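Local structure of lipoxygenase (Cyanothece sp., 5EK8) at residues A226-N231 / N613-F618; H364-Q369 / C559-F564; K438-R443 / I563-L568. The protein is a non-heme iron 9R-lipoxygenase, probably inserting both atoms of molecular oxygen into polyunsaturated fatty acids. All blocks are in the same frame, centred on the assembly; numbering follows the deposited sequence.

Contact 1: A226-N231 / N613-F618; sequences ADYPPN and NQVYIF
Tyr228 lays one face of its phenol ring against helix 608-623, and Val615 and Tyr616 are the two residues that receive it. The inner part of the ring belongs to Val615: CG1 of Val615 lies 3.6 Å from CG of Tyr228 and 4.0 Å from the ring centroid, 29° off the ring normal, a CH-pi contact over the face. This methyl is the Val615 branch that stands anti to the backbone N (chi1 -174°), while CB of the same residue sits over the rim. The outer part of the ring runs on to the next residue of the helix, where CB of Tyr616 is 3.4 Å from OH of Tyr228 and the backbone N of Tyr616 lies over the same face as the valine methyl. Beyond CB the Tyr616 side chain turns away, and its own hydroxyl bonds to Thr202. The phenol oxygen of Tyr228 in turn hydrogen-bonds with OG1 of Thr612, one turn back along the helix, so an apolar face and a polar tip are both used. Replacing Tyr228 with an alanine would probably uncover the Val615 methyl and leave the Thr612 hydroxyl without this partner. Helix 188-214 adds Ile204 and Lys205 to the surroundings of Tyr228. Between the neighbouring helices 221-227 and 232-239, the connection that starts at Tyr228 ends at Asn231, the N-cap of the second helix. This is an aromatic residue that fastens the loop between two helices to the flank of a third in the largely helical catalytic domain of a lipoxygenase.

Contact 2: H364-Q369 / C559-F564; sequences HVQMEQ and CRHIIF. With FE2 (Fe (II) ion), chain B.
His561 NE2 donates to OE1 of Gln366 across 2.9 Å, and at 175° the N-H points almost directly at the oxygen. The acceptor lies in the plane of the imidazole, at its edge; seen from the glutamine, however, the donor is tilted out of the carbonyl plane. Gln366 reaches this position because its chain is extended beyond CG, and the other half of its amide is tied back to its own helix, NE2 bonding to the carbonyl oxygen of Lys362. That second bond favours the amide orientation in which OE1 faces the histidine. Beside the polar pair, Met367 supplies the apolar half of the interface. Its chain bends at chi2 (-61°), which carries the sulfur toward the other helix: SD is 3.9 Å from O of Ile562 and 4.5 Å from CG2 of the same residue, while CE lies 4.1 Å from CD2 of His561. The two short helical segments approach to 10.6 Å between axes, with their directions 133° apart. Helix 337-377 also carries an iron ligand here: NE2 of His364 binds the ferrous ion at 2.5 Å. His359, His570 and the terminal carboxylate of Ile668 also bind the ion, Asn574 belongs to the same site, and ND1 of His364 bonds to Asn398 in the second shell. One N-H to oxygen bond thus pairs the buried OE1 of Gln366 with NE2 of His561. The bond implies that His561 probably carries a proton on NE2, and the polar link is likely to help hold together the two helices that supply the three iron-binding histidines.

Contact 3: K438-R443 / I563-L568; sequences KDWQPR and IFHTTL
Trp440 presents the face of its indole to the edge of His565, and this T-shaped pair forms the close-packed part of the contact. The histidine ring stands 4.5 Å, centroid to centroid, from the six-membered ring of the tryptophan, with the planes at 66°. NE2 of His565 comes within 3.4 Å of CZ2 of Trp440, and CE1 lies over the same ring, displaced toward its rim. With CG anti to the carbonyl carbon (chi1 -72°), the imidazole leans out to meet the indole, and its other nitrogen, ND1, is bonded to the backbone oxygen of His561, which limits how the ring can turn. Phe564 meets the far end of the indole more obliquely: the two six-membered rings are inclined at 51°, and CE1 of Phe564 is 3.6 Å from CH2 of Trp440. The His561 ring adds another edge-to-face pair with Trp440, enlarging the aromatic cluster.

Farther along the loop the fit slackens. Pro442 makes a single apolar touch, its CG 4.1 Å from CE2 of Phe564, although Trp460 of helix 451-473 also backs the proline. Asp439 and Gln441, flanking Trp440, are exposed, so from Asp439 to Pro442 exposed and buried residues alternate. On the helix, O of Ile563 is gripped from opposite faces of its carbonyl plane by Thr567, through N at 3.1 Å and OG1 at 2.6 Å, just where the backbone widens into a pi-type turn at 565-568. OG1 of Thr567 also hydrogen-bonds to OH of Tyr459. Such a widened turn in the helix that goes on to iron-binding His570 is a recognised feature of lipoxygenases, and here an aromatic cluster joins it to the loop before helix 451-473.

Overall arrangement
Helix 549-574 unites contacts 2 and 3, whose centres are about 8 Å apart: helix 337-377 packs against it in contact 2, and the loop between helices 421-432 and 451-473 in contact 3. They also touch directly, with CE1 of His561 3.5 Å from CG of Trp440. Contact 1 lies apart, its centre about 29 Å from that of contact 2 and about 31 Å from that of contact 3. In sequence it brackets both, joining the turn after helix 221-227 to helix 608-623, late in the chain. All three thus tie distant parts of the chain into one helical body built around the iron, whose histidine ligands lie on helices 337-377 and 549-574.

Contact 1: A226-N231 / N613-F618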
loop_
_atom_site.group_PDB
_atom_site.type_symbol
_atom_site.label_atom_id
_atom_site.label_comp_id
_atom_site.label_asym_id
_atom_site.label_seq_id
_atom_site.Cartn_x
_atom_site.Cartn_y
_atom_site.Cartn_z
ATOM N N ALA A 226 11.660 27.694 2.117
ATOM C CA ALA A 226 11.991 28.186 3.452
ATOM C C ALA A 226 10.892 27.895 4.467
ATOM O O ALA A 226 11.177 27.498 5.598
ATOM C CB ALA A 226 12.270 29.680 3.407
ATOM N N ASP A 227 9.640 28.089 4.057
ATOM C CA ASP A 227 8.512 27.961 4.978
ATOM C C ASP A 227 8.251 26.516 5.418
ATOM O O ASP A 227 7.587 26.285 6.433
ATOM C CB ASP A 227 7.249 28.560 4.355
ATOM C CG ASP A 227 7.242 30.081 4.408
ATOM O OD1 ASP A 227 8.172 30.660 5.008
ATOM O OD2 ASP A 227 6.307 30.702 3.859
ATOM N N TYR A 228 8.767 25.551 4.662
ATOM C CA TYR A 228 8.747 24.155 5.095
ATOM C C TYR A 228 10.100 23.788 5.692
ATOM O O TYR A 228 11.105 24.415 5.371
ATOM C CB TYR A 228 8.420 23.208 3.936
ATOM C CG TYR A 228 7.001 23.281 3.416
ATOM C CD1 TYR A 228 5.956 22.671 4.095
ATOM C CD2 TYR A 228 6.715 23.934 2.225
ATOM C CE1 TYR A 228 4.660 22.729 3.610
ATOM C CE2 TYR A 228 5.423 23.997 1.732
ATOM C CZ TYR A 228 4.400 23.394 2.427
ATOM O OH TYR A 228 3.117 23.458 1.936
ATOM N N PRO A 229 10.128 22.785 6.582
ATOM C CA PRO A 229 11.412 22.294 7.097
ATOM C C PRO A 229 12.311 21.766 5.984
ATOM O O PRO A 229 11.809 21.394 4.931
ATOM C CB PRO A 229 11.007 21.169 8.063
ATOM C CG PRO A 229 9.559 20.920 7.822
ATOM C CD PRO A 229 8.988 22.192 7.296
ATOM N N PRO A 230 13.632 21.744 6.208
ATOM C CA PRO A 230 14.552 21.242 5.183
ATOM C C PRO A 230 14.467 19.728 5.024
ATOM O O PRO A 230 13.935 19.053 5.904
ATOM C CB PRO A 230 15.925 21.657 5.716
ATOM C CG PRO A 230 15.746 21.693 7.194
ATOM C CD PRO A 230 14.347 22.201 7.414
ATOM N N ASN A 231 14.982 19.210 3.913
ATOM C CA ASN A 231 15.029 17.770 3.688
ATOM C C ASN A 231 16.471 17.307 3.657
ATOM O O ASN A 231 17.379 18.088 3.932
ATOM C CB ASN A 231 14.328 17.382 2.385
ATOM C CG ASN A 231 15.184 17.654 1.165
ATOM O OD1 ASN A 231 15.800 18.713 1.049
ATOM N ND2 ASN A 231 15.236 16.689 0.251
ATOM N N ASN A 613 2.333 22.157 -2.791
ATOM C CA ASN A 613 1.633 20.893 -2.598
ATOM C C ASN A 613 2.584 19.699 -2.637
ATOM O O ASN A 613 2.414 18.740 -1.881
ATOM C CB ASN A 613 0.524 20.731 -3.635
ATOM C CG ASN A 613 -0.720 21.511 -3.269
ATOM O OD1 ASN A 613 -1.588 21.016 -2.548
ATOM N ND2 ASN A 613 -0.804 22.747 -3.746
ATOM N N GLN A 614 3.588 19.765 -3.510
ATOM C CA GLN A 614 4.632 18.743 -3.571
ATOM C C GLN A 614 5.291 18.556 -2.212
ATOM O O GLN A 614 5.233 17.465 -1.612
ATOM C CB GLN A 614 5.696 19.113 -4.610
ATOM C CG GLN A 614 6.914 18.188 -4.616
ATOM C CD GLN A 614 8.001 18.653 -5.578
ATOM O OE1 GLN A 614 7.744 19.440 -6.489
ATOM N NE2 GLN A 614 9.225 18.170 -5.376
ATOM N N VAL A 615 5.904 19.632 -1.721
ATOM C CA VAL A 615 6.616 19.568 -0.448
ATOM C C VAL A 615 5.683 19.166 0.699
ATOM O O VAL A 615 6.037 18.340 1.550
ATOM C CB VAL A 615 7.291 20.907 -0.119
ATOM C CG1 VAL A 615 8.140 20.777 1.142
ATOM C CG2 VAL A 615 8.140 21.364 -1.299
ATOM N N TYR A 616 4.485 19.740 0.702
ATOM C CA TYR A 616 3.484 19.433 1.718
ATOM C C TYR A 616 3.182 17.941 1.789
ATOM O O TYR A 616 3.308 17.325 2.848
ATOM C CB TYR A 616 2.194 20.208 1.449
ATOM C CG TYR A 616 1.043 19.818 2.345
ATOM C CD1 TYR A 616 1.009 20.211 3.675
ATOM C CD2 TYR A 616 -0.019 19.063 1.857
ATOM C CE1 TYR A 616 -0.041 19.856 4.492
ATOM C CE2 TYR A 616 -1.079 18.708 2.669
ATOM C CZ TYR A 616 -1.082 19.105 3.987
ATOM O OH TYR A 616 -2.126 18.758 4.812
ATOM N N ILE A 617 2.794 17.367 0.654
ATOM C CA ILE A 617 2.417 15.963 0.603
ATOM C C ILE A 617 3.580 15.060 0.983
ATOM O O ILE A 617 3.396 14.115 1.748
ATOM C CB ILE A 617 1.894 15.562 -0.794
ATOM C CG1 ILE A 617 0.529 16.196 -1.049
ATOM C CG2 ILE A 617 1.765 14.049 -0.910
ATOM C CD1 ILE A 617 -0.529 15.747 -0.066
ATOM N N PHE A 618 4.775 15.337 0.464
ATOM C CA PHE A 618 5.909 14.473 0.797
ATOM C C PHE A 618 6.196 14.495 2.300
ATOM O O PHE A 618 6.354 13.439 2.939
ATOM C CB PHE A 618 7.154 14.884 0.014
ATOM C CG PHE A 618 7.096 14.531 -1.436
ATOM C CD1 PHE A 618 6.266 13.517 -1.882
ATOM C CD2 PHE A 618 7.871 15.208 -2.357
ATOM C CE1 PHE A 618 6.203 13.189 -3.222
ATOM C CE2 PHE A 618 7.818 14.882 -3.703
ATOM C CZ PHE A 618 6.981 13.872 -4.135
#

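Contact 2: H364-Q369 / C559-F564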
loop_
_atom_site.group_PDB
_atom_site.type_symbol
_atom_site.label_atom_id
_atom_site.label_comp_id
_atom_site.label_asym_id
_atom_site.label_seq_id
_atom_site.Cartn_x
_atom_site.Cartn_y
_atom_site.Cartn_z
ATOM N N HIS A 364 1.031 -0.338 -2.822
ATOM C CA HIS A 364 -0.349 -0.186 -2.375
ATOM C C HIS A 364 -1.308 -1.128 -3.086
ATOM O O HIS A 364 -1.901 -2.027 -2.474
ATOM C CB HIS A 364 -0.812 1.254 -2.581
ATOM C CG HIS A 364 -0.192 2.229 -1.633
ATOM N ND1 HIS A 364 -0.816 2.647 -0.474
ATOM C CD2 HIS A 364 1.000 2.869 -1.664
ATOM C CE1 HIS A 364 -0.039 3.503 0.161
ATOM N NE2 HIS A 364 1.071 3.655 -0.542
ATOM N N VAL A 365 -1.458 -0.905 -4.386
ATOM C CA VAL A 365 -2.404 -1.662 -5.181
ATOM C C VAL A 365 -2.121 -3.160 -5.132
ATOM O O VAL A 365 -3.031 -3.955 -4.908
ATOM C CB VAL A 365 -2.399 -1.192 -6.639
ATOM C CG1 VAL A 365 -3.417 -1.989 -7.449
ATOM C CG2 VAL A 365 -2.690 0.298 -6.707
ATOM N N GLN A 366 -0.866 -3.548 -5.324
ATOM C CA GLN A 366 -0.546 -4.967 -5.380
ATOM C C GLN A 366 -0.851 -5.668 -4.056
ATOM O O GLN A 366 -1.214 -6.843 -4.041
ATOM C CB GLN A 366 0.920 -5.191 -5.760
ATOM C CG GLN A 366 1.232 -6.659 -6.033
ATOM C CD GLN A 366 2.714 -6.971 -6.118
ATOM O OE1 GLN A 366 3.105 -8.141 -6.202
ATOM N NE2 GLN A 366 3.549 -5.933 -6.103
ATOM N N MET A 367 -0.724 -4.948 -2.946
ATOM C CA MET A 367 -0.919 -5.568 -1.640
ATOM C C MET A 367 -2.371 -5.508 -1.162
ATOM O O MET A 367 -2.778 -6.308 -0.313
ATOM C CB MET A 367 -0.000 -4.925 -0.601
ATOM C CG MET A 367 1.485 -5.243 -0.781
ATOM S SD MET A 367 1.883 -7.002 -0.669
ATOM C CE MET A 367 2.110 -7.427 -2.395
ATOM N N GLU A 368 -3.157 -4.579 -1.702
ATOM C CA GLU A 368 -4.561 -4.500 -1.297
ATOM C C GLU A 368 -5.316 -5.798 -1.601
ATOM O O GLU A 368 -6.171 -6.216 -0.822
ATOM C CB GLU A 368 -5.279 -3.318 -1.965
ATOM C CG GLU A 368 -6.787 -3.316 -1.691
ATOM C CD GLU A 368 -7.414 -1.938 -1.683
ATOM O OE1 GLU A 368 -8.606 -1.837 -1.318
ATOM O OE2 GLU A 368 -6.729 -0.959 -2.034
ATOM N N GLN A 369 -4.989 -6.442 -2.721
ATOM C CA GLN A 369 -5.677 -7.670 -3.122
ATOM C C GLN A 369 -5.414 -8.782 -2.111
ATOM O O GLN A 369 -6.328 -9.532 -1.724
ATOM C CB GLN A 369 -5.251 -8.101 -4.533
ATOM C CG GLN A 369 -3.796 -8.504 -4.700
ATOM C CD GLN A 369 -3.395 -8.686 -6.161
ATOM O OE1 GLN A 369 -4.201 -9.109 -6.997
ATOM N NE2 GLN A 369 -2.140 -8.361 -6.474
ATOM N N CYS A 559 3.702 -15.761 1.358
ATOM C CA CYS A 559 3.850 -15.097 2.646
ATOM C C CYS A 559 5.095 -14.212 2.682
ATOM O O CYS A 559 5.033 -13.056 3.120
ATOM C CB CYS A 559 3.897 -16.134 3.763
ATOM S SG CYS A 559 2.299 -16.937 4.092
ATOM N N ARG A 560 6.216 -14.759 2.212
ATOM C CA ARG A 560 7.454 -13.990 2.067
ATOM C C ARG A 560 7.242 -12.735 1.225
ATOM O O ARG A 560 7.682 -11.643 1.587
ATOM C CB ARG A 560 8.553 -14.841 1.429
ATOM C CG ARG A 560 9.293 -15.757 2.382
ATOM C CD ARG A 560 10.514 -16.360 1.700
ATOM N NE ARG A 560 10.167 -17.234 0.578
ATOM C CZ ARG A 560 10.007 -18.552 0.674
ATOM N NH1 ARG A 560 10.156 -19.160 1.843
ATOM N NH2 ARG A 560 9.699 -19.265 -0.401
ATOM N N HIS A 561 6.570 -12.907 0.093
ATOM C CA HIS A 561 6.283 -11.810 -0.826
ATOM C C HIS A 561 5.489 -10.688 -0.143
ATOM O O HIS A 561 5.913 -9.519 -0.111
ATOM C CB HIS A 561 5.515 -12.351 -2.035
ATOM C CG HIS A 561 5.408 -11.388 -3.173
ATOM N ND1 HIS A 561 6.480 -11.061 -3.977
ATOM C CD2 HIS A 561 4.356 -10.682 -3.649
ATOM C CE1 HIS A 561 6.093 -10.194 -4.894
ATOM N NE2 HIS A 561 4.805 -9.949 -4.719
ATOM N N ILE A 562 4.339 -11.070 0.409
ATOM C CA ILE A 562 3.457 -10.154 1.121
ATOM C C ILE A 562 4.198 -9.391 2.211
ATOM O O ILE A 562 4.203 -8.156 2.224
ATOM C CB ILE A 562 2.268 -10.904 1.756
ATOM C CG1 ILE A 562 1.373 -11.503 0.669
ATOM C CG2 ILE A 562 1.467 -9.974 2.664
ATOM C CD1 ILE A 562 0.333 -12.476 1.203
ATOM N N ILE A 563 4.838 -10.134 3.111
ATOM C CA ILE A 563 5.548 -9.521 4.225
ATOM C C ILE A 563 6.633 -8.581 3.722
ATOM O O ILE A 563 6.795 -7.479 4.245
ATOM C CB ILE A 563 6.175 -10.576 5.154
ATOM C CG1 ILE A 563 5.081 -11.387 5.849
ATOM C CG2 ILE A 563 7.055 -9.910 6.197
ATOM C CD1 ILE A 563 5.607 -12.499 6.723
ATOM N N PHE A 564 7.357 -9.003 2.690
ATOM C CA PHE A 564 8.439 -8.183 2.156
ATOM C C PHE A 564 7.932 -6.847 1.660
ATOM O O PHE A 564 8.509 -5.804 1.974
ATOM C CB PHE A 564 9.173 -8.888 1.019
ATOM C CG PHE A 564 10.330 -8.096 0.469
ATOM C CD1 PHE A 564 10.166 -7.249 -0.621
ATOM C CD2 PHE A 564 11.584 -8.189 1.053
ATOM C CE1 PHE A 564 11.232 -6.519 -1.121
ATOM C CE2 PHE A 564 12.657 -7.465 0.555
ATOM C CZ PHE A 564 12.479 -6.626 -0.533
HETATM FE FE FE2 B . 2.687 4.863 0.898
#

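Contact 3: K438-R443 / I563-L568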
loop_
_atom_site.group_PDB
_atom_site.type_symbol
_atom_site.label_atom_id
_atom_site.label_comp_id
_atom_site.label_asym_id
_atom_site.label_seq_id
_atom_site.Cartn_x
_atom_site.Cartn_y
_atom_site.Cartn_z
ATOM N N LYS A 438 4.963 -15.796 -7.232
ATOM C CA LYS A 438 5.741 -17.015 -7.457
ATOM C C LYS A 438 7.154 -16.759 -7.969
ATOM O O LYS A 438 7.368 -15.928 -8.854
ATOM C CB LYS A 438 5.008 -17.947 -8.427
ATOM C CG LYS A 438 5.445 -19.397 -8.294
ATOM C CD LYS A 438 4.621 -20.332 -9.156
ATOM C CE LYS A 438 4.912 -21.785 -8.815
ATOM N NZ LYS A 438 4.152 -22.715 -9.692
ATOM N N ASP A 439 8.107 -17.490 -7.389
ATOM C CA ASP A 439 9.524 -17.424 -7.752
ATOM C C ASP A 439 10.116 -16.015 -7.646
ATOM O O ASP A 439 11.196 -15.742 -8.174
ATOM C CB ASP A 439 9.738 -17.969 -9.169
ATOM C CG ASP A 439 9.815 -19.491 -9.211
ATOM O OD1 ASP A 439 9.390 -20.145 -8.233
ATOM O OD2 ASP A 439 10.302 -20.033 -10.230
ATOM N N TRP A 440 9.410 -15.127 -6.954
ATOM C CA TRP A 440 9.871 -13.758 -6.775
ATOM C C TRP A 440 10.964 -13.698 -5.709
ATOM O O TRP A 440 10.820 -14.265 -4.626
ATOM C CB TRP A 440 8.699 -12.845 -6.399
ATOM C CG TRP A 440 9.018 -11.379 -6.462
ATOM C CD1 TRP A 440 8.717 -10.520 -7.476
ATOM C CD2 TRP A 440 9.694 -10.603 -5.466
ATOM N NE1 TRP A 440 9.161 -9.255 -7.175
ATOM C CE2 TRP A 440 9.769 -9.279 -5.947
ATOM C CE3 TRP A 440 10.245 -10.897 -4.214
ATOM C CZ2 TRP A 440 10.375 -8.254 -5.223
ATOM C CZ3 TRP A 440 10.846 -9.880 -3.499
ATOM C CH2 TRP A 440 10.902 -8.574 -4.003
ATOM N N GLN A 441 12.055 -13.011 -6.027
ATOM C CA GLN A 441 13.153 -12.814 -5.084
ATOM C C GLN A 441 13.837 -11.471 -5.350
ATOM O O GLN A 441 13.881 -11.012 -6.493
ATOM C CB GLN A 441 14.157 -13.964 -5.176
ATOM C CG GLN A 441 14.759 -14.148 -6.552
ATOM C CD GLN A 441 15.717 -15.316 -6.617
ATOM O OE1 GLN A 441 16.003 -15.956 -5.606
ATOM N NE2 GLN A 441 16.219 -15.603 -7.816
ATOM N N PRO A 442 14.357 -10.825 -4.291
ATOM C CA PRO A 442 14.981 -9.504 -4.428
ATOM C C PRO A 442 16.217 -9.513 -5.323
ATOM O O PRO A 442 16.908 -10.531 -5.416
ATOM C CB PRO A 442 15.363 -9.142 -2.988
ATOM C CG PRO A 442 14.493 -9.989 -2.129
ATOM C CD PRO A 442 14.318 -11.270 -2.888
ATOM N N ARG A 443 16.478 -8.382 -5.973
ATOM C CA ARG A 443 17.650 -8.215 -6.831
ATOM C C ARG A 443 18.951 -8.472 -6.075
ATOM O O ARG A 443 18.986 -8.399 -4.848
ATOM C CB ARG A 443 17.670 -6.806 -7.427
ATOM C CG ARG A 443 17.884 -5.710 -6.387
ATOM C CD ARG A 443 17.403 -4.348 -6.879
ATOM N NE ARG A 443 15.952 -4.308 -7.059
ATOM C CZ ARG A 443 15.273 -3.226 -7.431
ATOM N NH1 ARG A 443 15.909 -2.086 -7.663
ATOM N NH2 ARG A 443 13.954 -3.281 -7.566
ATOM N N ILE A 563 4.838 -10.134 3.111
ATOM C CA ILE A 563 5.548 -9.521 4.225
ATOM C C ILE A 563 6.633 -8.581 3.722
ATOM O O ILE A 563 6.795 -7.479 4.245
ATOM C CB ILE A 563 6.175 -10.576 5.154
ATOM C CG1 ILE A 563 5.081 -11.387 5.849
ATOM C CG2 ILE A 563 7.055 -9.910 6.197
ATOM C CD1 ILE A 563 5.607 -12.499 6.723
ATOM N N PHE A 564 7.357 -9.003 2.690
ATOM C CA PHE A 564 8.439 -8.183 2.156
ATOM C C PHE A 564 7.932 -6.847 1.660
ATOM O O PHE A 564 8.509 -5.804 1.974
ATOM C CB PHE A 564 9.173 -8.888 1.019
ATOM C CG PHE A 564 10.330 -8.096 0.469
ATOM C CD1 PHE A 564 10.166 -7.249 -0.621
ATOM C CD2 PHE A 564 11.584 -8.189 1.053
ATOM C CE1 PHE A 564 11.232 -6.519 -1.121
ATOM C CE2 PHE A 564 12.657 -7.465 0.555
ATOM C CZ PHE A 564 12.479 -6.626 -0.533
ATOM N N HIS A 565 6.854 -6.866 0.886
ATOM C CA HIS A 565 6.398 -5.616 0.295
ATOM C C HIS A 565 5.592 -4.738 1.247
ATOM O O HIS A 565 5.557 -3.521 1.082
ATOM C CB HIS A 565 5.606 -5.906 -0.974
ATOM C CG HIS A 565 6.470 -6.373 -2.100
ATOM N ND1 HIS A 565 6.831 -7.695 -2.261
ATOM C CD2 HIS A 565 7.096 -5.690 -3.088
ATOM C CE1 HIS A 565 7.618 -7.807 -3.316
ATOM N NE2 HIS A 565 7.795 -6.606 -3.835
ATOM N N THR A 566 4.962 -5.341 2.249
ATOM C CA THR A 566 4.183 -4.561 3.204
ATOM C C THR A 566 5.065 -3.931 4.279
ATOM O O THR A 566 4.659 -2.971 4.936
ATOM C CB THR A 566 3.106 -5.415 3.888
ATOM O OG1 THR A 566 3.703 -6.613 4.402
ATOM C CG2 THR A 566 2.003 -5.761 2.903
ATOM N N THR A 567 6.262 -4.480 4.470
ATOM C CA THR A 567 7.185 -3.945 5.468
ATOM C C THR A 567 8.341 -3.167 4.838
ATOM O O THR A 567 8.222 -1.968 4.603
ATOM C CB THR A 567 7.761 -5.061 6.356
ATOM O OG1 THR A 567 8.480 -5.995 5.544
ATOM C CG2 THR A 567 6.646 -5.780 7.093
ATOM N N LEU A 568 9.450 -3.848 4.557
ATOM C CA LEU A 568 10.652 -3.172 4.067
ATOM C C LEU A 568 10.465 -2.377 2.773
ATOM O O LEU A 568 10.905 -1.238 2.694
ATOM C CB LEU A 568 11.788 -4.172 3.863
ATOM C CG LEU A 568 13.036 -3.523 3.257
ATOM C CD1 LEU A 568 13.580 -2.435 4.183
ATOM C CD2 LEU A 568 14.111 -4.550 2.933
#